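Local coordinates for alpha-ketoglutarate-dependent 2,4-dichlorophenoxyacetate dioxygenase (Bradyrhizobium diazoefficiens, PDB 5BKE), which probably acts as a 2-oxoglutarate-dependent, metal-containing dioxygenase that degrades aryloxyalkanoate herbicides such as 2,4-dichlorophenoxyacetate, at residues E163-E168 / R228-D233; A57-F62 / R278-A283; K39-V44 / D146-Y151. One frame throughout, in Å; residues are numbered along the deposited sequence.

Contact 1: E163-E168 / R228-D233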
loop_
_atom_site.group_PDB
_atom_site.type_symbol
_atom_site.label_atom_id
_atom_site.label_comp_id
_atom_site.label_asym_id
_atom_site.label_seq_id
_atom_site.Cartn_x
_atom_site.Cartn_y
_atom_site.Cartn_z
ATOM N N GLU C 163 -27.389 11.645 8.973
ATOM C CA GLU C 163 -27.604 10.254 9.416
ATOM C C GLU C 163 -28.952 9.973 10.102
ATOM O O GLU C 163 -29.632 9.006 9.748
ATOM C CB GLU C 163 -26.410 9.759 10.266
ATOM C CG GLU C 163 -26.514 8.339 10.843
ATOM C CD GLU C 163 -26.552 7.224 9.796
ATOM O OE1 GLU C 163 -25.853 7.315 8.763
ATOM O OE2 GLU C 163 -27.282 6.225 10.012
ATOM N N ASP C 164 -29.335 10.821 11.055
ATOM C CA ASP C 164 -30.537 10.580 11.871
ATOM C C ASP C 164 -31.713 11.496 11.532
ATOM O O ASP C 164 -32.745 11.458 12.207
ATOM C CB ASP C 164 -30.203 10.660 13.369
ATOM C CG ASP C 164 -29.201 9.593 13.802
ATOM O OD1 ASP C 164 -29.535 8.392 13.748
ATOM O OD2 ASP C 164 -28.072 9.954 14.189
ATOM N N LEU C 165 -31.569 12.292 10.475
ATOM C CA LEU C 165 -32.629 13.209 10.058
ATOM C C LEU C 165 -33.891 12.502 9.534
ATOM O O LEU C 165 -33.819 11.437 8.902
ATOM C CB LEU C 165 -32.094 14.236 9.055
ATOM C CG LEU C 165 -31.003 15.207 9.543
ATOM C CD1 LEU C 165 -30.646 16.200 8.441
ATOM C CD2 LEU C 165 -31.391 15.940 10.826
ATOM N N VAL C 166 -35.041 13.092 9.843
ATOM C CA VAL C 166 -36.342 12.559 9.442
ATOM C C VAL C 166 -37.075 13.604 8.589
ATOM O O VAL C 166 -37.122 14.792 8.945
ATOM C CB VAL C 166 -37.181 12.117 10.680
ATOM C CG1 VAL C 166 -38.585 11.681 10.293
ATOM C CG2 VAL C 166 -36.500 10.968 11.420
ATOM N N CYS C 167 -37.641 13.147 7.466
ATOM C CA CYS C 167 -38.445 13.995 6.570
ATOM C C CYS C 167 -39.943 13.716 6.707
ATOM O O CYS C 167 -40.347 12.584 6.966
ATOM C CB CYS C 167 -38.026 13.789 5.110
ATOM S SG CYS C 167 -36.279 14.081 4.729
ATOM N N GLU C 168 -40.751 14.756 6.514
ATOM C CA GLU C 168 -42.206 14.636 6.420
ATOM C C GLU C 168 -42.628 14.582 4.952
ATOM O O GLU C 168 -42.386 15.525 4.194
ATOM C CB GLU C 168 -42.903 15.795 7.145
ATOM C CG GLU C 168 -42.597 15.839 8.633
ATOM C CD GLU C 168 -43.504 16.752 9.451
ATOM O OE1 GLU C 168 -44.579 17.182 8.958
ATOM O OE2 GLU C 168 -43.131 17.023 10.617
ATOM N N ARG C 228 -35.485 22.587 3.762
ATOM C CA ARG C 228 -35.746 22.578 2.322
ATOM C C ARG C 228 -34.500 22.873 1.490
ATOM O O ARG C 228 -34.287 22.242 0.442
ATOM C CB ARG C 228 -36.875 23.530 1.973
ATOM C CG ARG C 228 -38.221 22.990 2.393
ATOM C CD ARG C 228 -39.346 23.765 1.746
ATOM N NE ARG C 228 -40.623 23.116 2.021
ATOM C CZ ARG C 228 -41.813 23.608 1.694
ATOM N NH1 ARG C 228 -41.915 24.777 1.065
ATOM N NH2 ARG C 228 -42.911 22.921 1.998
ATOM N N LEU C 229 -33.679 23.813 1.968
ATOM C CA LEU C 229 -32.397 24.125 1.332
ATOM C C LEU C 229 -31.470 22.910 1.301
ATOM O O LEU C 229 -30.891 22.599 0.251
ATOM C CB LEU C 229 -31.727 25.350 1.958
ATOM C CG LEU C 229 -32.329 26.717 1.580
ATOM C CD1 LEU C 229 -31.665 27.834 2.376
ATOM C CD2 LEU C 229 -32.267 27.009 0.081
ATOM N N LEU C 230 -31.375 22.210 2.433
ATOM C CA LEU C 230 -30.607 20.965 2.515
ATOM C C LEU C 230 -31.114 19.906 1.527
ATOM O O LEU C 230 -30.319 19.312 0.763
ATOM C CB LEU C 230 -30.595 20.420 3.948
ATOM C CG LEU C 230 -29.775 19.153 4.243
ATOM C CD1 LEU C 230 -28.317 19.292 3.801
ATOM C CD2 LEU C 230 -29.868 18.836 5.729
ATOM N N LEU C 231 -32.430 19.697 1.534
ATOM C CA LEU C 231 -33.080 18.768 0.610
ATOM C C LEU C 231 -32.831 19.149 -0.855
ATOM O O LEU C 231 -32.523 18.280 -1.671
ATOM C CB LEU C 231 -34.587 18.624 0.920
ATOM C CG LEU C 231 -34.989 18.019 2.281
ATOM C CD1 LEU C 231 -36.495 18.105 2.478
ATOM C CD2 LEU C 231 -34.495 16.582 2.477
ATOM N N ARG C 232 -32.940 20.441 -1.168
ATOM C CA ARG C 232 -32.585 20.960 -2.501
ATOM C C ARG C 232 -31.142 20.618 -2.916
ATOM O O ARG C 232 -30.916 20.190 -4.052
ATOM C CB ARG C 232 -32.797 22.472 -2.577
ATOM C CG ARG C 232 -34.213 22.870 -2.922
ATOM C CD ARG C 232 -34.368 24.382 -2.973
ATOM N NE ARG C 232 -35.707 24.732 -3.440
ATOM C CZ ARG C 232 -36.019 25.030 -4.700
ATOM N NH1 ARG C 232 -35.084 25.060 -5.645
ATOM N NH2 ARG C 232 -37.279 25.315 -5.009
ATOM N N ASP C 233 -30.197 20.801 -1.987
ATOM C CA ASP C 233 -28.774 20.509 -2.216
ATOM C C ASP C 233 -28.537 19.034 -2.458
ATOM O O ASP C 233 -27.834 18.662 -3.404
ATOM C CB ASP C 233 -27.916 20.980 -1.040
ATOM C CG ASP C 233 -27.643 22.470 -1.068
ATOM O OD1 ASP C 233 -27.791 23.122 -2.134
ATOM O OD2 ASP C 233 -27.264 22.999 -0.002
#
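L165 meets L230 and C167 meets L231 in a contact of aliphatic groups and a thiol, with no ring or other flat group involved. L165 and L230 reach toward each other tip to tip, CD1 of the former lying 3.9 Å from CD2 of the latter. In L230, CG stands anti to the backbone N (chi1 -177°), which carries the branch across to L165. One helix residue further on, CD2 of L231 comes to 3.8 Å from SG of C167, a purely apolar touch that suits a sulfur in a buried place. The helix 224-238 here packs on one face of the four-stranded antiparallel sheet to which 166-169 belongs, and L198 and I219 from the flanking strands also receive L231. The CA atoms of C167 and L231, the closest such pair, are 9.3 Å apart, and leucine's branched end bridges this gap to the short cysteine. The side of the helix facing the second subunit is mixed: L229 packs on L178 of that subunit, D233 forms a salt bridge with R267 of that subunit, and R228 NH1 is hydrogen-bonded to the backbone O of S177 of the second subunit.

Contact 2: A57-F62 / R278-A283. With OGA (N-oxalylglycine), chain O.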
loop_
_atom_site.group_PDB
_atom_site.type_symbol
_atom_site.label_atom_id
_atom_site.label_comp_id
_atom_site.label_asym_id
_atom_site.label_seq_id
_atom_site.Cartn_x
_atom_site.Cartn_y
_atom_site.Cartn_z
ATOM N N ALA C 57 -49.520 -10.317 -12.405
ATOM C CA ALA C 57 -49.038 -11.659 -12.060
ATOM C C ALA C 57 -47.500 -11.718 -11.955
ATOM O O ALA C 57 -46.958 -12.379 -11.056
ATOM C CB ALA C 57 -49.560 -12.704 -13.045
ATOM N N PHE C 58 -46.818 -11.014 -12.866
ATOM C CA PHE C 58 -45.367 -10.889 -12.833
ATOM C C PHE C 58 -44.949 -10.189 -11.540
ATOM O O PHE C 58 -44.108 -10.702 -10.812
ATOM C CB PHE C 58 -44.835 -10.152 -14.085
ATOM C CG PHE C 58 -43.333 -9.849 -14.046
ATOM C CD1 PHE C 58 -42.387 -10.850 -13.791
ATOM C CD2 PHE C 58 -42.871 -8.561 -14.295
ATOM C CE1 PHE C 58 -41.019 -10.553 -13.756
ATOM C CE2 PHE C 58 -41.504 -8.261 -14.269
ATOM C CZ PHE C 58 -40.581 -9.261 -14.000
ATOM N N ALA C 59 -45.564 -9.044 -11.254
ATOM C CA ALA C 59 -45.277 -8.263 -10.045
ATOM C C ALA C 59 -45.494 -9.044 -8.752
ATOM O O ALA C 59 -44.750 -8.860 -7.795
ATOM C CB ALA C 59 -46.091 -6.981 -10.031
ATOM N N LEU C 60 -46.493 -9.925 -8.736
ATOM C CA LEU C 60 -46.856 -10.672 -7.512
ATOM C C LEU C 60 -45.864 -11.754 -7.055
ATOM O O LEU C 60 -45.943 -12.207 -5.907
ATOM C CB LEU C 60 -48.298 -11.218 -7.588
ATOM C CG LEU C 60 -49.413 -10.170 -7.442
ATOM C CD1 LEU C 60 -50.774 -10.756 -7.833
ATOM C CD2 LEU C 60 -49.462 -9.539 -6.045
ATOM N N ASN C 61 -44.922 -12.136 -7.936
ATOM C CA ASN C 61 -43.730 -12.935 -7.561
ATOM C C ASN C 61 -42.935 -12.305 -6.413
ATOM O O ASN C 61 -42.284 -13.019 -5.636
ATOM C CB ASN C 61 -42.772 -13.067 -8.755
ATOM C CG ASN C 61 -43.274 -14.034 -9.807
ATOM O OD1 ASN C 61 -43.162 -15.254 -9.650
ATOM N ND2 ASN C 61 -43.834 -13.495 -10.885
ATOM N N PHE C 62 -43.022 -10.978 -6.319
ATOM C CA PHE C 62 -42.150 -10.148 -5.496
ATOM C C PHE C 62 -42.831 -9.557 -4.258
ATOM O O PHE C 62 -42.237 -8.748 -3.541
ATOM C CB PHE C 62 -41.539 -9.041 -6.378
ATOM C CG PHE C 62 -40.978 -9.558 -7.679
ATOM C CD1 PHE C 62 -39.935 -10.493 -7.687
ATOM C CD2 PHE C 62 -41.506 -9.129 -8.903
ATOM C CE1 PHE C 62 -39.425 -10.983 -8.883
ATOM C CE2 PHE C 62 -40.998 -9.619 -10.107
ATOM C CZ PHE C 62 -39.958 -10.543 -10.093
ATOM N N ARG C 278 -48.991 2.173 -17.830
ATOM C CA ARG C 278 -49.691 1.443 -16.764
ATOM C C ARG C 278 -48.692 0.791 -15.802
ATOM O O ARG C 278 -47.731 0.156 -16.234
ATOM C CB ARG C 278 -50.622 0.390 -17.365
ATOM C CG ARG C 278 -51.504 0.909 -18.492
ATOM C CD ARG C 278 -52.497 -0.126 -18.970
ATOM N NE ARG C 278 -53.248 0.379 -20.112
ATOM C CZ ARG C 278 -54.171 -0.299 -20.794
ATOM N NH1 ARG C 278 -54.494 -1.552 -20.473
ATOM N NH2 ARG C 278 -54.776 0.289 -21.820
ATOM N N ARG C 279 -48.943 0.956 -14.505
ATOM C CA ARG C 279 -48.022 0.551 -13.432
ATOM C C ARG C 279 -48.617 -0.534 -12.520
ATOM O O ARG C 279 -49.771 -0.440 -12.120
ATOM C CB ARG C 279 -47.621 1.782 -12.591
ATOM C CG ARG C 279 -46.451 1.563 -11.633
ATOM C CD ARG C 279 -46.134 2.810 -10.819
ATOM N NE ARG C 279 -46.863 2.832 -9.555
ATOM C CZ ARG C 279 -47.016 3.895 -8.758
ATOM N NH1 ARG C 279 -46.503 5.081 -9.068
ATOM N NH2 ARG C 279 -47.703 3.766 -7.628
ATOM N N ALA C 280 -47.834 -1.563 -12.215
ATOM C CA ALA C 280 -48.133 -2.442 -11.082
ATOM C C ALA C 280 -47.224 -2.044 -9.920
ATOM O O ALA C 280 -46.036 -1.732 -10.123
ATOM C CB ALA C 280 -47.938 -3.903 -11.446
ATOM N N THR C 281 -47.784 -2.038 -8.714
ATOM C CA THR C 281 -47.031 -1.655 -7.513
ATOM C C THR C 281 -47.050 -2.758 -6.459
ATOM O O THR C 281 -48.116 -3.254 -6.079
ATOM C CB THR C 281 -47.520 -0.318 -6.925
ATOM O OG1 THR C 281 -47.732 0.611 -7.992
ATOM C CG2 THR C 281 -46.475 0.269 -5.991
ATOM N N VAL C 282 -45.856 -3.143 -6.019
ATOM C CA VAL C 282 -45.688 -4.143 -4.974
ATOM C C VAL C 282 -45.526 -3.406 -3.657
ATOM O O VAL C 282 -44.636 -2.551 -3.529
ATOM C CB VAL C 282 -44.460 -5.039 -5.220
ATOM C CG1 VAL C 282 -44.322 -6.099 -4.127
ATOM C CG2 VAL C 282 -44.540 -5.689 -6.591
ATOM N N ALA C 283 -46.389 -3.736 -2.692
ATOM C CA ALA C 283 -46.376 -3.117 -1.362
ATOM C C ALA C 283 -45.030 -3.301 -0.683
ATOM O O ALA C 283 -44.381 -4.323 -0.870
ATOM C CB ALA C 283 -47.480 -3.716 -0.488
HETATM C C1 OGA O . -44.804 6.095 -12.102
HETATM C C2 OGA O . -44.173 7.225 -12.748
HETATM C C4 OGA O . -43.540 8.254 -14.890
HETATM C C5 OGA O . -43.905 7.984 -16.324
HETATM O O1 OGA O . -44.584 5.936 -10.877
HETATM O O2 OGA O . -45.494 5.317 -12.797
HETATM O "O2'" OGA O . -43.809 8.165 -12.046
HETATM O O3 OGA O . -45.125 7.929 -16.600
HETATM N N1 OGA O . -43.996 7.150 -14.059
HETATM O O4 OGA O . -42.987 7.815 -17.159
#
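A59 rests its methyl against both A280 and V282: its CB lies 3.9 Å from A280 CB and 4.0 Å from V282 CG2. The join packs helix 52-59 against strand 276-281 of the larger sheet of the jelly-roll, or double-stranded beta-helix, fold of the TauD/TfdA family. Alanine suits both sides, for a short side chain lets the backbones come close. V282, with CG1 anti to its backbone N (chi1 -179°), spreads its two methyls over the backbone of 59-62, CG2 lying 3.4 Å from A59 O and CG1 3.4 Å from F62 O. That backbone is held from within. F62 N donates to A59 O, and the amide of N61 folds back to give F58 O a nearly straight hydrogen bond from ND2. F62 sets the CE2 edge of its ring over a face of the F58 ring, toward the rim, and both rings touch M256 of strand 254-258.

On the same strand, R279 lines the pocket, and T281 holds its guanidinium from the second shell. R279 NH1 donates to O1 of N-oxalylglycine over 2.8 Å, so the arginine meets the oxalyl carboxylate of this 2-oxoglutarate analogue, which T142 and R275 also bind. The chain of R279 bends at chi3 (91°), and its guanidinium is steadied side-on by one hydroxyl lying near its plane: T281 OG1 accepts from R279 NE at 2.9 Å and from R279 NH2 at 3.2 Å, and it is hydrogen-bonded to N86 OD1 as well.

Contact 3: K39-V44 / D146-Y151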
loop_
_atom_site.group_PDB
_atom_site.type_symbol
_atom_site.label_atom_id
_atom_site.label_comp_id
_atom_site.label_asym_id
_atom_site.label_seq_id
_atom_site.Cartn_x
_atom_site.Cartn_y
_atom_site.Cartn_z
ATOM N N LYS C 39 -29.328 -5.776 -6.866
ATOM C CA LYS C 39 -28.077 -5.294 -7.462
ATOM C C LYS C 39 -28.251 -4.014 -8.316
ATOM O O LYS C 39 -27.694 -2.964 -7.988
ATOM C CB LYS C 39 -27.417 -6.426 -8.259
ATOM C CG LYS C 39 -26.045 -6.078 -8.841
ATOM C CD LYS C 39 -25.393 -7.297 -9.476
ATOM C CE LYS C 39 -24.053 -6.931 -10.107
ATOM N NZ LYS C 39 -23.299 -8.180 -10.432
ATOM N N TYR C 40 -29.050 -4.105 -9.385
ATOM C CA TYR C 40 -29.153 -3.060 -10.413
ATOM C C TYR C 40 -30.134 -1.925 -10.101
ATOM O O TYR C 40 -30.020 -0.833 -10.667
ATOM C CB TYR C 40 -29.460 -3.688 -11.774
ATOM C CG TYR C 40 -28.382 -4.646 -12.251
ATOM C CD1 TYR C 40 -27.214 -4.158 -12.873
ATOM C CD2 TYR C 40 -28.515 -6.029 -12.077
ATOM C CE1 TYR C 40 -26.214 -5.023 -13.314
ATOM C CE2 TYR C 40 -27.525 -6.905 -12.518
ATOM C CZ TYR C 40 -26.373 -6.394 -13.133
ATOM O OH TYR C 40 -25.388 -7.242 -13.578
ATOM N N ALA C 41 -31.090 -2.179 -9.203
ATOM C CA ALA C 41 -32.124 -1.197 -8.791
ATOM C C ALA C 41 -33.208 -0.880 -9.834
ATOM O O ALA C 41 -34.355 -0.547 -9.467
ATOM C CB ALA C 41 -31.509 0.086 -8.217
ATOM N N VAL C 42 -32.848 -0.975 -11.112
ATOM C CA VAL C 42 -33.754 -0.734 -12.237
ATOM C C VAL C 42 -33.492 -1.814 -13.292
ATOM O O VAL C 42 -32.334 -2.112 -13.628
ATOM C CB VAL C 42 -33.584 0.681 -12.871
ATOM C CG1 VAL C 42 -34.586 0.916 -13.993
ATOM C CG2 VAL C 42 -33.727 1.794 -11.853
ATOM N N LEU C 43 -34.572 -2.398 -13.803
ATOM C CA LEU C 43 -34.485 -3.414 -14.835
ATOM C C LEU C 43 -35.331 -3.028 -16.038
ATOM O O LEU C 43 -36.441 -2.519 -15.886
ATOM C CB LEU C 43 -34.875 -4.796 -14.292
ATOM C CG LEU C 43 -33.989 -5.461 -13.228
ATOM C CD1 LEU C 43 -34.546 -6.841 -12.892
ATOM C CD2 LEU C 43 -32.509 -5.544 -13.635
ATOM N N VAL C 44 -34.782 -3.269 -17.230
ATOM C CA VAL C 44 -35.394 -2.892 -18.506
ATOM C C VAL C 44 -35.655 -4.174 -19.289
ATOM O O VAL C 44 -34.744 -4.967 -19.510
ATOM C CB VAL C 44 -34.469 -1.938 -19.313
ATOM C CG1 VAL C 44 -35.043 -1.623 -20.698
ATOM C CG2 VAL C 44 -34.209 -0.649 -18.539
ATOM N N ASP C 146 -29.689 6.850 -9.048
ATOM C CA ASP C 146 -29.199 5.846 -8.114
ATOM C C ASP C 146 -28.874 6.517 -6.790
ATOM O O ASP C 146 -27.846 7.190 -6.666
ATOM C CB ASP C 146 -27.967 5.125 -8.689
ATOM C CG ASP C 146 -27.459 3.989 -7.798
ATOM O OD1 ASP C 146 -27.698 3.997 -6.563
ATOM O OD2 ASP C 146 -26.795 3.078 -8.344
ATOM N N MET C 147 -29.742 6.301 -5.802
ATOM C CA MET C 147 -29.614 6.922 -4.474
ATOM C C MET C 147 -28.472 6.392 -3.598
ATOM O O MET C 147 -28.045 7.080 -2.657
ATOM C CB MET C 147 -30.950 6.851 -3.719
ATOM C CG MET C 147 -32.075 7.695 -4.322
ATOM S SD MET C 147 -31.721 9.468 -4.392
ATOM C CE MET C 147 -31.430 9.661 -6.146
ATOM N N ARG C 148 -27.985 5.188 -3.903
ATOM C CA ARG C 148 -26.854 4.576 -3.180
ATOM C C ARG C 148 -25.534 5.197 -3.649
ATOM O O ARG C 148 -24.732 5.642 -2.831
ATOM C CB ARG C 148 -26.804 3.062 -3.380
ATOM C CG ARG C 148 -28.131 2.333 -3.250
ATOM C CD ARG C 148 -28.024 0.976 -3.915
ATOM N NE ARG C 148 -27.735 1.077 -5.348
ATOM C CZ ARG C 148 -27.726 0.049 -6.196
ATOM N NH1 ARG C 148 -28.008 -1.190 -5.774
ATOM N NH2 ARG C 148 -27.427 0.269 -7.479
ATOM N N ALA C 149 -25.332 5.233 -4.964
ATOM C CA ALA C 149 -24.217 5.964 -5.579
ATOM C C ALA C 149 -24.179 7.420 -5.116
ATOM O O ALA C 149 -23.122 7.909 -4.709
ATOM C CB ALA C 149 -24.303 5.886 -7.093
ATOM N N ALA C 150 -25.336 8.090 -5.142
ATOM C CA ALA C 150 -25.466 9.465 -4.655
ATOM C C ALA C 150 -25.037 9.578 -3.193
ATOM O O ALA C 150 -24.224 10.443 -2.871
ATOM C CB ALA C 150 -26.883 9.990 -4.844
ATOM N N TYR C 151 -25.555 8.697 -2.326
ATOM C CA TYR C 151 -25.132 8.666 -0.914
ATOM C C TYR C 151 -23.601 8.504 -0.749
ATOM O O TYR C 151 -22.979 9.254 -0.000
ATOM C CB TYR C 151 -25.871 7.595 -0.093
ATOM C CG TYR C 151 -25.424 7.587 1.353
ATOM C CD1 TYR C 151 -26.026 8.431 2.294
ATOM C CD2 TYR C 151 -24.361 6.765 1.776
ATOM C CE1 TYR C 151 -25.598 8.447 3.617
ATOM C CE2 TYR C 151 -23.921 6.778 3.097
ATOM C CZ TYR C 151 -24.544 7.617 4.010
ATOM O OH TYR C 151 -24.123 7.631 5.315
#
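The backbone carbonyl of K39, close to the end of helix 27-40, points at the guanidinium of R148 in the first turn of helix 147-152. Just past the first helix, A41 turns the chain with a positive phi of 71° into strand 42-45. Opposite, D146 ends its strand as the N-cap of the second helix, and the CA atoms of A41 and D146 are 7.7 Å apart.

R148 grips K39 O end-on with two nitrogens, NH1 at 2.9 Å and NH2 at a less straight 3.3 Å. The oxygen lies in the guanidinium plane, although NH1 stands well above the plane of the carbonyl. The helix dipole probably favours a positive group at this C-terminal end. The bend at chi3 (-62°) turns the guanidinium so that its side edge faces D146, where NH2 reaches OD2 at 3.0 Å in a straight salt bridge (178°) and NE reaches OD1 at 3.2 Å. D146 OD1 also caps the helix, accepting from the backbone N of R148 and of A149. Aspartate suits the place because its short side chain holds the carboxylate near the first helical N-H groups while still meeting R148. A41 lays its CB over a face of the guanidinium, 4.2 Å from NH2. With a methionine in place of R148, K39 O is likely to be left without these bonds and the D146 carboxylate without its charge partner.

F12 from a loop and S209 of strand 208-210 pack on R148, A41 rests on T262 of strand 262-266, and strand 42-45 runs beside 254-258.

From the N terminus, contact 3 opens at 39-44, and contact 2 opens soon afterwards at 57-62. Contact 3 closes at 146-151, while the loop of contact 2 is still open, so the two cross. Contact 1 then opens at 163-168 and closes at 228-233, in series with contact 3 and nested inside the long loop that contact 2 shuts at 278-283. Contacts 2 and 3 both reach the larger jelly-roll sheet. Contact 3 joins helix 27-40 and inner strand 42-45 to the junction of strand 142-146, in the three-stranded sheet, with helix 147-152; its Y151 OH packs 3.9 Å from E163 OE1 of contact 1, on the four-stranded sheet across the chain's centre from contact 2.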